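Local coordinates for protein ribonucleoside-diphosphate reductase, alpha chain (Actinobacillus ureae ATCC 25976, PDB 6DQX) that probably reduces ribonucleoside diphosphates to deoxyribonucleoside diphosphates as the catalytic subunit of a class Id ribonucleotide reductase, at residues A[291-296]-A[314-319]; A[344-349]-A[409-414]. All coordinates share one frame; numbering follows the deposited sequence.

Contact 1: A[291-296]-A[314-319]. With EDO (1,2-ethanediol), chain F.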
ATOM      1  N   CYS A 291      17.098   0.854 -19.524  1.00 17.90           N
ATOM      2  CA  CYS A 291      16.291   0.726 -20.725  1.00 18.30           C
ATOM      3  C   CYS A 291      16.954  -0.280 -21.620  1.00 17.97           C
ATOM      4  O   CYS A 291      18.134  -0.605 -21.445  1.00 18.23           O
ATOM      5  CB  CYS A 291      16.122   2.043 -21.432  1.00 20.60           C
ATOM      6  SG  CYS A 291      17.664   2.810 -21.890  1.00 22.88           S
ATOM      7  N   LEU A 292      16.194  -0.786 -22.558  1.00 15.82           N
ATOM      8  CA  LEU A 292      16.685  -1.868 -23.389  1.00 16.03           C
ATOM      9  C   LEU A 292      16.236  -1.734 -24.804  1.00 14.19           C
ATOM     10  O   LEU A 292      15.232  -1.099 -25.109  1.00 13.08           O
ATOM     11  CB  LEU A 292      16.284  -3.224 -22.819  1.00 18.20           C
ATOM     12  CG  LEU A 292      14.872  -3.775 -22.921  1.00 20.18           C
ATOM     13  CD1 LEU A 292      14.604  -4.439 -24.267  1.00 21.02           C
ATOM     14  CD2 LEU A 292      14.587  -4.791 -21.810  1.00 21.82           C
ATOM     15  N   SER A 293      17.038  -2.331 -25.666  1.00 12.47           N
ATOM     16  CA  SER A 293      16.678  -2.624 -27.027  1.00 12.06           C
ATOM     17  C   SER A 293      17.687  -3.709 -27.428  1.00 11.70           C
ATOM     18  O   SER A 293      18.601  -4.006 -26.651  1.00 11.57           O
ATOM     19  CB  SER A 293      16.738  -1.381 -27.917  1.00 12.10           C
ATOM     20  OG  SER A 293      15.637  -0.508 -27.704  1.00 12.85           O
ATOM     21  N   SER A 294      17.485  -4.329 -28.576  1.00 11.48           N
ATOM     22  CA  SER A 294      18.157  -5.609 -28.882  1.00 12.30           C
ATOM     23  C   SER A 294      18.651  -5.714 -30.314  1.00 11.51           C
ATOM     24  O   SER A 294      17.975  -5.290 -31.262  1.00 12.21           O
ATOM     25  CB  SER A 294      17.220  -6.783 -28.602  1.00 13.01           C
ATOM     26  OG  SER A 294      16.473  -6.579 -27.388  1.00 15.71           O
ATOM     27  N   MET A 295      19.839  -6.282 -30.447  1.00 11.37           N
ATOM     28  CA  MET A 295      20.401  -6.580 -31.760  1.00 11.48           C
ATOM     29  C   MET A 295      19.893  -7.920 -32.280  1.00 11.22           C
ATOM     30  O   MET A 295      19.884  -8.889 -31.559  1.00 11.30           O
ATOM     31  CB  MET A 295      21.924  -6.617 -31.688  1.00 11.65           C
ATOM     32  CG  MET A 295      22.592  -5.268 -31.402  1.00 12.30           C
ATOM     33  SD  MET A 295      22.306  -3.966 -32.601  1.00 12.99           S
ATOM     34  CE  MET A 295      22.901  -4.698 -34.117  1.00 13.37           C
ATOM     35  N   ASN A 296      19.529  -7.969 -33.563  1.00 11.14           N
ATOM     36  CA  ASN A 296      19.019  -9.181 -34.172  1.00 11.06           C
ATOM     37  C   ASN A 296      20.205  -9.977 -34.684  1.00 11.25           C
ATOM     38  O   ASN A 296      20.764  -9.659 -35.745  1.00 10.96           O
ATOM     39  CB  ASN A 296      18.098  -8.842 -35.342  1.00 10.94           C
ATOM     40  CG  ASN A 296      17.401 -10.046 -35.912  1.00 11.32           C
ATOM     41  OD1 ASN A 296      17.654 -11.175 -35.516  1.00 11.91           O
ATOM     42  ND2 ASN A 296      16.546  -9.812 -36.920  1.00 12.32           N
ATOM     43  N   TYR A 314      23.941   4.685 -28.641  1.00 13.51           N
ATOM     44  CA  TYR A 314      23.612   6.118 -28.683  1.00 13.95           C
ATOM     45  C   TYR A 314      22.124   6.322 -28.453  1.00 13.32           C
ATOM     46  O   TYR A 314      21.726   7.198 -27.687  1.00 13.43           O
ATOM     47  CB  TYR A 314      23.988   6.730 -30.021  1.00 14.93           C
ATOM     48  CG  TYR A 314      25.426   7.174 -30.166  1.00 16.14           C
ATOM     49  CD1 TYR A 314      26.489   6.348 -29.815  1.00 16.32           C
ATOM     50  CD2 TYR A 314      25.720   8.437 -30.679  1.00 18.03           C
ATOM     51  CE1 TYR A 314      27.807   6.762 -29.983  1.00 17.68           C
ATOM     52  CE2 TYR A 314      27.028   8.865 -30.844  1.00 18.89           C
ATOM     53  CZ  TYR A 314      28.065   8.028 -30.504  1.00 19.12           C
ATOM     54  OH  TYR A 314      29.353   8.456 -30.698  1.00 20.09           O
ATOM     55  N   PHE A 315      21.312   5.460 -29.068  1.00 13.46           N
ATOM     56  CA  PHE A 315      19.856   5.573 -28.937  1.00 13.53           C
ATOM     57  C   PHE A 315      19.419   5.336 -27.505  1.00 13.32           C
ATOM     58  O   PHE A 315      18.603   6.095 -26.966  1.00 12.62           O
ATOM     59  CB  PHE A 315      19.134   4.602 -29.878  1.00 13.75           C
ATOM     60  CG  PHE A 315      17.652   4.606 -29.722  1.00 14.06           C
ATOM     61  CD1 PHE A 315      16.933   5.699 -30.145  1.00 13.95           C
ATOM     62  CD2 PHE A 315      16.974   3.511 -29.160  1.00 13.82           C
ATOM     63  CE1 PHE A 315      15.555   5.727 -30.014  1.00 14.33           C
ATOM     64  CE2 PHE A 315      15.604   3.528 -29.034  1.00 14.20           C
ATOM     65  CZ  PHE A 315      14.891   4.629 -29.483  1.00 14.16           C
ATOM     66  N   LEU A 316      19.948   4.284 -26.887  1.00 13.14           N
ATOM     67  CA  LEU A 316      19.612   3.973 -25.500  1.00 12.68           C
ATOM     68  C   LEU A 316      20.056   5.071 -24.533  1.00 12.95           C
ATOM     69  O   LEU A 316      19.357   5.379 -23.563  1.00 12.41           O
ATOM     70  CB  LEU A 316      20.176   2.616 -25.111  1.00 13.07           C
ATOM     71  CG  LEU A 316      19.468   1.437 -25.802  1.00 12.95           C
ATOM     72  CD1 LEU A 316      20.055   0.139 -25.322  1.00 13.62           C
ATOM     73  CD2 LEU A 316      17.955   1.442 -25.559  1.00 13.70           C
ATOM     74  N   ASP A 317      21.175   5.725 -24.830  1.00 13.19           N
ATOM     75  CA  ASP A 317      21.570   6.853 -23.996  1.00 14.48           C
ATOM     76  C   ASP A 317      20.582   8.014 -24.083  1.00 14.06           C
ATOM     77  O   ASP A 317      20.281   8.616 -23.070  1.00 13.64           O
ATOM     78  CB  ASP A 317      22.974   7.322 -24.310  1.00 14.71           C
ATOM     79  CG  ASP A 317      23.536   8.208 -23.229  1.00 15.27           C
ATOM     80  OD1 ASP A 317      23.566   7.768 -22.060  1.00 14.90           O
ATOM     81  OD2 ASP A 317      23.960   9.348 -23.532  1.00 16.16           O
ATOM     82  N   VAL A 318      20.061   8.325 -25.267  1.00 14.35           N
ATOM     83  CA  VAL A 318      19.031   9.393 -25.341  1.00 15.99           C
ATOM     84  C   VAL A 318      17.706   8.985 -24.727  1.00 15.46           C
ATOM     85  O   VAL A 318      16.988   9.830 -24.203  1.00 15.48           O
ATOM     86  CB  VAL A 318      18.792   9.934 -26.768  1.00 19.98           C
ATOM     87  CG1 VAL A 318      20.059  10.484 -27.300  1.00 23.15           C
ATOM     88  CG2 VAL A 318      18.249   8.925 -27.741  1.00 21.56           C
ATOM     89  N   VAL A 319      17.381   7.689 -24.776  1.00 14.41           N
ATOM     90  CA  VAL A 319      16.249   7.166 -24.042  1.00 14.62           C
ATOM     91  C   VAL A 319      16.387   7.420 -22.538  1.00 14.60           C
ATOM     92  O   VAL A 319      15.449   7.911 -21.894  1.00 13.51           O
ATOM     93  CB  VAL A 319      16.018   5.667 -24.362  1.00 14.71           C
ATOM     94  CG1 VAL A 319      14.988   5.058 -23.418  1.00 15.90           C
ATOM     95  CG2 VAL A 319      15.589   5.492 -25.831  1.00 14.82           C
TER
HETATM   96  C1  EDO F 605      21.802  13.319 -25.219  1.00 32.66           C
HETATM   97  O1  EDO F 605      20.487  13.082 -24.696  1.00 35.43           O
HETATM   98  C2  EDO F 605      22.698  12.101 -25.072  1.00 31.42           C
HETATM   99  O2  EDO F 605      22.601  11.548 -23.764  1.00 29.62           O
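Helix 308-327 lies over barrel strand 288-296 as part of a beta-alpha-beta crossover, and Leu316 and Val319 meet Cys291 and Ser293 across it. Axes of the short strand and helix segments come within 9.0 Å and run nearly antiparallel, at 170°, the usual course of the returning helix in such a unit. Leu316 is the central wedge: CG stands anti to its carbonyl carbon (chi1 -70°), and the extended chain brings CD2 to 3.7 Å from Leu292 C, with Ser293 OG beside the same methyl. Cys291 spans a turn of the helix, its SG 3.5 Å from Leu316 O and its CB 3.8 Å from Val319 CG1. No hydrogen bond joins the segments. Ser293 OG instead donates to Leu292 O over 2.7 Å at a steep C=O angle of 103°, and Ser293 N is buried with no partner in the model. The same hydroxyl comes up to the edge of the Phe315 ring, OG to CE2 4.2 Å. Asp317, pointing away from the strand, forms salt bridges to Arg344 and Arg407, and its OD2 also accepts a bond from a 1,2-ethanediol, probably from the crystallisation liquor. Ile91 of helix 89-94 touches Ser293, Phe315, Leu316 and Val319, and helix 52-67 packs on Phe315 and Val318.

Contact 2: A[344-349]-A[409-414]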
ATOM      1  N   ARG A 344      23.419   6.337 -15.505  1.00 12.11           N
ATOM      2  CA  ARG A 344      23.064   6.161 -16.904  1.00 12.54           C
ATOM      3  C   ARG A 344      23.216   4.700 -17.374  1.00 12.53           C
ATOM      4  O   ARG A 344      23.731   4.428 -18.461  1.00 12.65           O
ATOM      5  CB  ARG A 344      23.891   7.117 -17.778  1.00 12.94           C
ATOM      6  CG  ARG A 344      23.769   8.583 -17.396  1.00 13.58           C
ATOM      7  CD  ARG A 344      24.387   9.498 -18.459  1.00 13.81           C
ATOM      8  NE  ARG A 344      23.530   9.488 -19.638  1.00 14.27           N
ATOM      9  CZ  ARG A 344      22.461  10.267 -19.833  1.00 15.02           C
ATOM     10  NH1 ARG A 344      22.126  11.223 -18.977  1.00 15.47           N
ATOM     11  NH2 ARG A 344      21.727  10.114 -20.924  1.00 16.07           N
ATOM     12  N   ALA A 345      22.793   3.746 -16.540  1.00 12.90           N
ATOM     13  CA  ALA A 345      22.928   2.331 -16.906  1.00 13.13           C
ATOM     14  C   ALA A 345      22.073   1.968 -18.117  1.00 13.23           C
ATOM     15  O   ALA A 345      20.916   2.388 -18.206  1.00 13.07           O
ATOM     16  CB  ALA A 345      22.569   1.437 -15.730  1.00 13.50           C
ATOM     17  N   LEU A 346      22.665   1.240 -19.077  1.00 13.07           N
ATOM     18  CA  LEU A 346      21.954   0.710 -20.233  1.00 13.78           C
ATOM     19  C   LEU A 346      21.983  -0.836 -20.264  1.00 13.39           C
ATOM     20  O   LEU A 346      22.871  -1.497 -19.677  1.00 12.51           O
ATOM     21  CB  LEU A 346      22.558   1.226 -21.547  1.00 13.41           C
ATOM     22  CG  LEU A 346      22.852   2.747 -21.629  1.00 13.48           C
ATOM     23  CD1 LEU A 346      23.510   3.070 -22.960  1.00 13.98           C
ATOM     24  CD2 LEU A 346      21.569   3.544 -21.414  1.00 13.80           C
ATOM     25  N   GLY A 347      21.038  -1.377 -21.016  1.00 13.65           N
ATOM     26  CA  GLY A 347      20.850  -2.817 -21.139  1.00 14.37           C
ATOM     27  C   GLY A 347      20.591  -3.229 -22.580  1.00 14.44           C
ATOM     28  O   GLY A 347      19.491  -3.646 -22.916  1.00 16.46           O
ATOM     29  N   LEU A 348      21.600  -3.104 -23.434  1.00 12.90           N
ATOM     30  CA  LEU A 348      21.487  -3.537 -24.819  1.00 12.93           C
ATOM     31  C   LEU A 348      21.572  -5.078 -24.827  1.00 12.10           C
ATOM     32  O   LEU A 348      22.496  -5.666 -24.232  1.00 12.08           O
ATOM     33  CB  LEU A 348      22.611  -2.936 -25.661  1.00 13.76           C
ATOM     34  CG  LEU A 348      22.657  -3.314 -27.158  1.00 14.24           C
ATOM     35  CD1 LEU A 348      23.161  -2.122 -27.971  1.00 15.23           C
ATOM     36  CD2 LEU A 348      23.503  -4.572 -27.424  1.00 15.17           C
ATOM     37  N   GLY A 349      20.613  -5.708 -25.478  1.00 12.08           N
ATOM     38  CA  GLY A 349      20.472  -7.159 -25.521  1.00 11.50           C
ATOM     39  C   GLY A 349      20.520  -7.711 -26.923  1.00 11.63           C
ATOM     40  O   GLY A 349      20.958  -7.036 -27.862  1.00 10.31           O
ATOM     41  N   THR A 409      27.297   3.142 -16.860  1.00 12.07           N
ATOM     42  CA  THR A 409      27.974   2.239 -15.927  1.00 11.82           C
ATOM     43  C   THR A 409      27.984   0.813 -16.451  1.00 11.92           C
ATOM     44  O   THR A 409      28.992   0.086 -16.305  1.00 11.67           O
ATOM     45  CB  THR A 409      27.361   2.255 -14.513  1.00 12.00           C
ATOM     46  OG1 THR A 409      25.963   1.986 -14.605  1.00 11.72           O
ATOM     47  CG2 THR A 409      27.621   3.577 -13.827  1.00 12.27           C
ATOM     48  N   THR A 410      26.868   0.443 -17.086  1.00 11.61           N
ATOM     49  CA  THR A 410      26.697  -0.827 -17.753  1.00 11.98           C
ATOM     50  C   THR A 410      26.127  -0.590 -19.147  1.00 11.77           C
ATOM     51  O   THR A 410      25.427   0.396 -19.385  1.00 11.83           O
ATOM     52  CB  THR A 410      25.721  -1.758 -16.970  1.00 12.55           C
ATOM     53  OG1 THR A 410      24.402  -1.181 -16.967  1.00 13.57           O
ATOM     54  CG2 THR A 410      26.251  -1.969 -15.552  1.00 12.94           C
ATOM     55  N   LEU A 411      26.426  -1.508 -20.054  1.00 11.95           N
ATOM     56  CA  LEU A 411      26.004  -1.465 -21.437  1.00 12.77           C
ATOM     57  C   LEU A 411      25.108  -2.630 -21.885  1.00 11.91           C
ATOM     58  O   LEU A 411      24.252  -2.411 -22.756  1.00 11.74           O
ATOM     59  CB  LEU A 411      27.231  -1.429 -22.357  1.00 13.80           C
ATOM     60  CG  LEU A 411      27.926  -0.067 -22.548  1.00 16.55           C
ATOM     61  CD1 LEU A 411      26.922   0.984 -23.044  1.00 17.04           C
ATOM     62  CD2 LEU A 411      28.623   0.399 -21.297  1.00 18.25           C
ATOM     63  N   MET A 412      25.283  -3.823 -21.328  1.00 11.89           N
ATOM     64  CA  MET A 412      24.628  -5.028 -21.877  1.00 11.98           C
ATOM     65  C   MET A 412      23.903  -5.904 -20.887  1.00 12.20           C
ATOM     66  O   MET A 412      24.387  -6.142 -19.791  1.00 11.99           O
ATOM     67  CB  MET A 412      25.653  -5.900 -22.645  1.00 13.35           C
ATOM     68  CG  MET A 412      26.121  -5.259 -23.940  1.00 14.34           C
ATOM     69  SD  MET A 412      27.382  -6.236 -24.784  1.00 17.21           S
ATOM     70  CE  MET A 412      26.291  -7.580 -25.256  1.00 18.17           C
ATOM     71  N   SER A 413      22.762  -6.423 -21.320  1.00 12.38           N
ATOM     72  CA  SER A 413      21.979  -7.349 -20.518  1.00 12.86           C
ATOM     73  C   SER A 413      21.119  -8.147 -21.461  1.00 12.51           C
ATOM     74  O   SER A 413      20.599  -7.595 -22.447  1.00 13.03           O
ATOM     75  CB  SER A 413      21.086  -6.574 -19.520  1.00 14.14           C
ATOM     76  OG  SER A 413      20.124  -5.798 -20.190  1.00 17.47           O
ATOM     77  N   ILE A 414      20.874  -9.409 -21.144  1.00 12.74           N
ATOM     78  CA  ILE A 414      20.102 -10.254 -22.068  1.00 14.33           C
ATOM     79  C   ILE A 414      18.714 -10.550 -21.513  1.00 14.47           C
ATOM     80  O   ILE A 414      18.480 -11.557 -20.849  1.00 14.50           O
ATOM     81  CB  ILE A 414      20.870 -11.559 -22.448  1.00 15.26           C
ATOM     82  CG1 ILE A 414      22.309 -11.254 -22.848  1.00 17.11           C
ATOM     83  CG2 ILE A 414      20.113 -12.345 -23.514  1.00 15.70           C
ATOM     84  CD1 ILE A 414      22.474 -10.239 -23.954  1.00 18.18           C
TER
HETATM   85  O   HOH W   1      18.221  -6.325 -22.791  1.00 19.57           O
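Leu348 is gripped on both backbone polar atoms by segment 409-414: its N donates to Leu411 O at 2.8 Å, nearly straight (N-H...O 163°), and its O receives Ser413 N at 3.0 Å. This is the pattern of a parallel beta bridge, with Leu348 opposite Met412, and it sets the loop-like 409-414 alongside barrel strand 347-351; the end-to-end directions differ by 21°. Farther back, Leu346 N reaches Thr410 O at 2.9 Å from well above the carbonyl plane. Thr410 OG1, placed between its backbone N and carbonyl carbon (chi1 65°), returns a bond to Leu346 O, which also accepts from Gln518 NE2 and so holds two donors. A water bridges the other end, donating to Gly347 O and to Ser413 O. Met412 CA adds a CH...O contact to Leu348 O at 3.2 Å. Around these bonds, Leu346 and Leu411 lie side by side and point the same way, meeting through their CD1 methyls. Leu348 and Leu411 both pack on Thr313 of helix 308-327 and Thr384 of helix 367-395. Ala345 CB rests against the hydroxyls of Thr409 and Thr410, the former bonded to Tyr262. At the glycines the backbones run close, and Ser413 OG sits just 3.2 Å from Gly347 CA.

How the contacts relate
The two contacts, with centres about 8 Å apart, meet at two neighbouring strands of the barrel sheet. Strand 288-296 of contact 1 pairs in parallel with strand 347-351 of contact 2: Gly349 probably bonds through its N to Ser293 O and through its O to Met295 N, each over 2.9 Å. Segment 409-414 then runs along the other edge of strand 347-351. Helix 308-327 also touches contact 2, Leu316 O lying 3.6 Å from Leu346 CD2. The 1,2-ethanediol held by Asp317 also comes within about 3 Å of the Arg344 side chain. His65, a magnesium ligand in a structure of this protein although no ion is bound to this chain here, lies about 11 Å from Phe315, side chain to side chain.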